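Local structure of stromal cell-derived factor 2-like protein (Arabidopsis thaliana, 3MAL) at residues A[78-86]-A[127-138]. The protein takes part in protein quality control and the unfolded protein response of the endoplasmic reticulum, forming a complex there with ERDJ3B and BIP1. Numbering follows the deposited sequence.
With SO4 (sulfate ion), chain E.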
ATOM      1  N   ASP A  78     -18.974   0.684  -1.447  1.00 12.98           N
ATOM      2  CA  ASP A  78     -19.094   1.332  -0.139  1.00 12.90           C
ATOM      3  C   ASP A  78     -17.878   2.252   0.047  1.00 13.13           C
ATOM      4  O   ASP A  78     -16.753   1.891  -0.339  1.00 12.74           O
ATOM      5  CB  ASP A  78     -19.169   0.305   1.010  1.00 12.93           C
ATOM      6  CG  ASP A  78     -20.504  -0.452   1.072  1.00 14.53           C
ATOM      7  OD1 ASP A  78     -21.488  -0.093   0.359  1.00 14.73           O
ATOM      8  OD2 ASP A  78     -20.566  -1.431   1.854  1.00 16.01           O
ATOM      9  N   ALA A  79     -18.098   3.444   0.604  1.00 12.21           N
ATOM     10  CA  ALA A  79     -16.989   4.339   0.944  1.00 12.77           C
ATOM     11  C   ALA A  79     -16.070   3.678   1.973  1.00 12.29           C
ATOM     12  O   ALA A  79     -16.542   3.057   2.930  1.00 13.20           O
ATOM     13  CB  ALA A  79     -17.525   5.705   1.495  1.00 12.41           C
ATOM     14  N   VAL A  80     -14.764   3.813   1.792  1.00 11.72           N
ATOM     15  CA  VAL A  80     -13.815   3.339   2.793  1.00 10.89           C
ATOM     16  C   VAL A  80     -13.735   4.411   3.897  1.00 10.60           C
ATOM     17  O   VAL A  80     -13.488   5.584   3.603  1.00 10.50           O
ATOM     18  CB  VAL A  80     -12.389   3.093   2.191  1.00 10.94           C
ATOM     19  CG1 VAL A  80     -11.485   2.425   3.208  1.00  9.80           C
ATOM     20  CG2 VAL A  80     -12.480   2.243   0.913  1.00 11.06           C
ATOM     21  N   LYS A  81     -13.961   3.998   5.144  1.00 10.95           N
ATOM     22  CA  LYS A  81     -13.965   4.894   6.320  1.00 11.16           C
ATOM     23  C   LYS A  81     -12.591   5.007   6.982  1.00 11.02           C
ATOM     24  O   LYS A  81     -11.800   4.060   6.962  1.00 11.65           O
ATOM     25  CB  LYS A  81     -14.989   4.435   7.367  1.00 11.99           C
ATOM     26  CG  LYS A  81     -16.469   4.338   6.889  1.00 16.24           C
ATOM     27  CD  LYS A  81     -17.094   5.694   6.650  1.00 19.96           C
ATOM     28  CE  LYS A  81     -18.545   5.522   6.187  1.00 23.91           C
ATOM     29  NZ  LYS A  81     -19.218   6.847   6.047  1.00 23.80           N
ATOM     30  N   SER A  82     -12.310   6.171   7.570  1.00 10.24           N
ATOM     31  CA  SER A  82     -11.156   6.293   8.452  1.00  9.84           C
ATOM     32  C   SER A  82     -11.279   5.215   9.530  1.00  9.03           C
ATOM     33  O   SER A  82     -12.355   5.018  10.103  1.00  8.18           O
ATOM     34  CB  SER A  82     -11.117   7.677   9.112  1.00 10.05           C
ATOM     35  OG  SER A  82      -9.855   7.873   9.756  1.00 14.02           O
ATOM     36  N   GLY A  83     -10.191   4.493   9.768  1.00  8.18           N
ATOM     37  CA  GLY A  83     -10.184   3.418  10.746  1.00  8.52           C
ATOM     38  C   GLY A  83     -10.490   2.035  10.192  1.00  8.95           C
ATOM     39  O   GLY A  83     -10.315   1.065  10.902  1.00  9.06           O
ATOM     40  N   ALA A  84     -10.970   1.948   8.944  1.00  8.63           N
ATOM     41  CA  ALA A  84     -11.240   0.654   8.294  1.00  9.35           C
ATOM     42  C   ALA A  84      -9.967  -0.193   8.187  1.00  9.51           C
ATOM     43  O   ALA A  84      -8.876   0.345   7.981  1.00  8.03           O
ATOM     44  CB  ALA A  84     -11.844   0.840   6.884  1.00  9.00           C
ATOM     45  N   THR A  85     -10.136  -1.503   8.326  1.00  8.81           N
ATOM     46  CA  THR A  85      -9.094  -2.454   7.970  1.00  9.84           C
ATOM     47  C   THR A  85      -9.286  -2.809   6.501  1.00  9.57           C
ATOM     48  O   THR A  85     -10.363  -3.282   6.110  1.00 10.01           O
ATOM     49  CB  THR A  85      -9.192  -3.722   8.820  1.00 10.18           C
ATOM     50  OG1 THR A  85      -9.245  -3.348  10.204  1.00 10.54           O
ATOM     51  CG2 THR A  85      -7.974  -4.636   8.585  1.00  9.17           C
ATOM     52  N   ILE A  86      -8.260  -2.558   5.695  1.00  8.79           N
ATOM     53  CA  ILE A  86      -8.327  -2.780   4.247  1.00  8.36           C
ATOM     54  C   ILE A  86      -7.185  -3.679   3.761  1.00  7.78           C
ATOM     55  O   ILE A  86      -6.212  -3.961   4.503  1.00  7.43           O
ATOM     56  CB  ILE A  86      -8.307  -1.440   3.405  1.00  8.50           C
ATOM     57  CG1 ILE A  86      -6.913  -0.775   3.444  1.00  9.13           C
ATOM     58  CG2 ILE A  86      -9.426  -0.469   3.850  1.00  7.84           C
ATOM     59  CD1 ILE A  86      -6.765   0.444   2.503  1.00  8.90           C
ATOM     60  N   TRP A 127      -4.248  -3.712   6.738  1.00  8.13           N
ATOM     61  CA  TRP A 127      -3.743  -2.362   7.008  1.00  8.56           C
ATOM     62  C   TRP A 127      -4.883  -1.489   7.494  1.00  9.26           C
ATOM     63  O   TRP A 127      -6.008  -1.555   6.955  1.00 10.49           O
ATOM     64  CB  TRP A 127      -3.135  -1.736   5.738  1.00  8.31           C
ATOM     65  CG  TRP A 127      -2.007  -2.557   5.138  1.00  7.71           C
ATOM     66  CD1 TRP A 127      -2.137  -3.648   4.335  1.00  7.11           C
ATOM     67  CD2 TRP A 127      -0.593  -2.348   5.307  1.00  8.52           C
ATOM     68  NE1 TRP A 127      -0.897  -4.145   3.988  1.00  6.19           N
ATOM     69  CE2 TRP A 127       0.069  -3.361   4.565  1.00  8.57           C
ATOM     70  CE3 TRP A 127       0.174  -1.400   5.994  1.00  7.76           C
ATOM     71  CZ2 TRP A 127       1.468  -3.467   4.515  1.00  7.46           C
ATOM     72  CZ3 TRP A 127       1.578  -1.493   5.935  1.00  9.41           C
ATOM     73  CH2 TRP A 127       2.202  -2.519   5.191  1.00  8.57           C
ATOM     74  N   LYS A 128      -4.612  -0.668   8.503  1.00  8.94           N
ATOM     75  CA  LYS A 128      -5.633   0.261   8.985  1.00  9.75           C
ATOM     76  C   LYS A 128      -5.457   1.591   8.260  1.00  9.73           C
ATOM     77  O   LYS A 128      -4.351   2.151   8.238  1.00  9.76           O
ATOM     78  CB  LYS A 128      -5.499   0.406  10.501  1.00 10.30           C
ATOM     79  CG  LYS A 128      -6.324   1.505  11.189  1.00 12.10           C
ATOM     80  CD  LYS A 128      -5.675   1.674  12.582  1.00 18.72           C
ATOM     81  CE  LYS A 128      -6.381   2.676  13.462  1.00 23.24           C
ATOM     82  NZ  LYS A 128      -5.753   2.722  14.831  1.00 27.20           N
ATOM     83  N   LEU A 129      -6.533   2.080   7.641  1.00 10.59           N
ATOM     84  CA  LEU A 129      -6.507   3.406   7.024  1.00 11.32           C
ATOM     85  C   LEU A 129      -6.716   4.475   8.099  1.00 12.02           C
ATOM     86  O   LEU A 129      -7.677   4.417   8.877  1.00 11.70           O
ATOM     87  CB  LEU A 129      -7.559   3.568   5.921  1.00 11.83           C
ATOM     88  CG  LEU A 129      -7.617   5.007   5.366  1.00 12.09           C
ATOM     89  CD1 LEU A 129      -6.486   5.284   4.343  1.00 12.92           C
ATOM     90  CD2 LEU A 129      -8.966   5.282   4.749  1.00 11.11           C
ATOM     91  N   ILE A 130      -5.808   5.441   8.134  1.00 12.09           N
ATOM     92  CA  ILE A 130      -5.877   6.524   9.110  1.00 14.12           C
ATOM     93  C   ILE A 130      -5.886   7.829   8.346  1.00 14.21           C
ATOM     94  O   ILE A 130      -4.886   8.194   7.721  1.00 14.41           O
ATOM     95  CB  ILE A 130      -4.678   6.473  10.083  1.00 14.19           C
ATOM     96  CG1 ILE A 130      -4.657   5.109  10.804  1.00 16.15           C
ATOM     97  CG2 ILE A 130      -4.768   7.607  11.111  1.00 15.75           C
ATOM     98  CD1 ILE A 130      -3.408   4.844  11.625  1.00 17.67           C
ATOM     99  N   ILE A 131      -7.022   8.512   8.342  1.00 14.66           N
ATOM    100  CA  ILE A 131      -7.092   9.780   7.628  1.00 15.93           C
ATOM    101  C   ILE A 131      -6.590  10.881   8.548  1.00 17.78           C
ATOM    102  O   ILE A 131      -7.072  11.026   9.667  1.00 17.64           O
ATOM    103  CB  ILE A 131      -8.514  10.097   7.120  1.00 15.58           C
ATOM    104  CG1 ILE A 131      -9.023   8.976   6.202  1.00 15.61           C
ATOM    105  CG2 ILE A 131      -8.542  11.456   6.393  1.00 14.69           C
ATOM    106  CD1 ILE A 131     -10.495   9.146   5.825  1.00 17.99           C
ATOM    107  N   GLU A 132      -5.642  11.675   8.062  1.00 19.30           N
ATOM    108  CA  GLU A 132      -4.979  12.633   8.941  1.00 22.13           C
ATOM    109  C   GLU A 132      -5.864  13.768   9.493  1.00 22.88           C
ATOM    110  O   GLU A 132      -5.838  14.041  10.702  1.00 24.23           O
ATOM    111  CB  GLU A 132      -3.658  13.124   8.332  1.00 22.33           C
ATOM    112  CG  GLU A 132      -2.575  12.066   8.511  1.00 26.66           C
ATOM    113  CD  GLU A 132      -2.363  11.716   9.986  1.00 31.07           C
ATOM    114  OE1 GLU A 132      -2.333  12.679  10.795  1.00 32.88           O
ATOM    115  OE2 GLU A 132      -2.248  10.504  10.338  1.00 33.20           O
ATOM    116  N   GLY A 133      -6.677  14.389   8.645  1.00 22.83           N
ATOM    117  CA  GLY A 133      -7.663  15.372   9.136  1.00 22.63           C
ATOM    118  C   GLY A 133      -8.890  14.758   9.818  1.00 22.41           C
ATOM    119  O   GLY A 133      -8.882  13.596  10.241  1.00 22.55           O
ATOM    120  N   SER A 134      -9.950  15.556   9.936  1.00 21.67           N
ATOM    121  CA  SER A 134     -11.217  15.096  10.506  1.00 20.63           C
ATOM    122  C   SER A 134     -12.104  14.431   9.438  1.00 19.55           C
ATOM    123  O   SER A 134     -13.260  14.078   9.733  1.00 19.91           O
ATOM    124  CB  SER A 134     -11.962  16.273  11.144  1.00 20.84           C
ATOM    125  OG  SER A 134     -12.219  17.261  10.154  1.00 21.02           O
ATOM    126  N   GLY A 135     -11.579  14.279   8.211  1.00 17.87           N
ATOM    127  CA  GLY A 135     -12.273  13.539   7.146  1.00 15.46           C
ATOM    128  C   GLY A 135     -12.640  12.135   7.594  1.00 14.43           C
ATOM    129  O   GLY A 135     -11.832  11.451   8.215  1.00 13.31           O
ATOM    130  N   LYS A 136     -13.857  11.700   7.274  1.00 13.13           N
ATOM    131  CA  LYS A 136     -14.327  10.412   7.721  1.00 13.26           C
ATOM    132  C   LYS A 136     -14.338   9.336   6.631  1.00 12.70           C
ATOM    133  O   LYS A 136     -14.304   8.143   6.937  1.00 13.72           O
ATOM    134  CB  LYS A 136     -15.695  10.564   8.385  1.00 13.95           C
ATOM    135  CG  LYS A 136     -15.644  11.359   9.723  1.00 14.93           C
ATOM    136  CD  LYS A 136     -17.053  11.812  10.157  1.00 17.81           C
ATOM    137  CE  LYS A 136     -17.455  13.031   9.297  1.00 19.93           C
ATOM    138  NZ  LYS A 136     -18.911  13.213   9.226  1.00 25.94           N
ATOM    139  N   THR A 137     -14.386   9.751   5.373  1.00 11.78           N
ATOM    140  CA  THR A 137     -14.307   8.812   4.254  1.00 12.20           C
ATOM    141  C   THR A 137     -13.066   9.131   3.422  1.00 11.66           C
ATOM    142  O   THR A 137     -12.699  10.302   3.285  1.00 11.08           O
ATOM    143  CB  THR A 137     -15.566   8.843   3.351  1.00 12.73           C
ATOM    144  OG1 THR A 137     -15.737  10.157   2.829  1.00 15.55           O
ATOM    145  CG2 THR A 137     -16.847   8.421   4.121  1.00 12.30           C
ATOM    146  N   TRP A 138     -12.442   8.089   2.881  1.00 10.37           N
ATOM    147  CA  TRP A 138     -11.214   8.204   2.108  1.00 10.07           C
ATOM    148  C   TRP A 138     -11.512   8.890   0.765  1.00 10.01           C
ATOM    149  O   TRP A 138     -12.453   8.499   0.061  1.00  9.60           O
ATOM    150  CB  TRP A 138     -10.606   6.804   1.897  1.00  8.66           C
ATOM    151  CG  TRP A 138      -9.148   6.747   1.450  1.00  8.53           C
ATOM    152  CD1 TRP A 138      -8.250   7.780   1.380  1.00 10.32           C
ATOM    153  CD2 TRP A 138      -8.433   5.576   1.041  1.00  8.98           C
ATOM    154  NE1 TRP A 138      -7.029   7.320   0.931  1.00 10.52           N
ATOM    155  CE2 TRP A 138      -7.112   5.971   0.731  1.00  8.37           C
ATOM    156  CE3 TRP A 138      -8.786   4.224   0.904  1.00  7.81           C
ATOM    157  CZ2 TRP A 138      -6.136   5.064   0.280  1.00  8.60           C
ATOM    158  CZ3 TRP A 138      -7.810   3.309   0.461  1.00  8.06           C
ATOM    159  CH2 TRP A 138      -6.496   3.743   0.164  1.00  8.43           C
TER
HETATM  160  S   SO4 E   3     -16.862  13.216   5.481  1.00 29.74           S
HETATM  161  O1  SO4 E   3     -15.899  13.628   6.486  1.00 27.19           O
HETATM  162  O2  SO4 E   3     -18.072  12.747   6.151  1.00 29.26           O
HETATM  163  O3  SO4 E   3     -17.122  14.370   4.610  1.00 29.19           O
HETATM  164  O4  SO4 E   3     -16.301  12.124   4.698  1.00 28.84           O
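In the six-stranded barrel of this beta-trefoil, strand 85-90 pairs antiparallel with strand 127-131, and I86 and W127 form a hydrogen-bonded pair: I86 N to W127 O (2.8 Å) and W127 N back to I86 O. The ladder runs on through L129 N to A84 O and reaches the type II turn K81-A84, where G83 N meets L129 O at 2.7 Å. G83 has a positive phi (93°), which suits glycine. S82 adds a side-chain rung. Its chi1 of -169° swings OG away from the S82 amide and toward I131 N, whose hydrogen bond it accepts at 3.2 Å, nearly straight (165°), while S82 CB rests on I131 CD1.

Beyond the loop 132-136 the chain returns to 78-86, and K81 and T137 make a single bridge. S82 N hydrogen-bonds K136 O from above the carbonyl plane, and W138 N bonds V80 O at 2.8 Å. Inside, L129 CD1 sits over the centre of one face of the W138 ring, 3.7 Å above its plane. V80 CB lies in plane at the ring's edge, and I86 CD1 reaches CZ3 of W138 at 3.7 Å. V66 and V144 of flanking strands also touch this indole. Outside, a sulfate, probably from the crystallisation liquor, accepts hydrogen bonds from K136 N, T137 OG1 (2.8 Å to O4) and K139 NZ.

The backbone of 83-86, with the S82 hydroxyl, is thus tied along strand 127-131, S82 N and V80 O hold the returning segment 136-138, and the sulfate marks an outer patch where the K136 amide, the T137 hydroxyl and K139 can hold an anion.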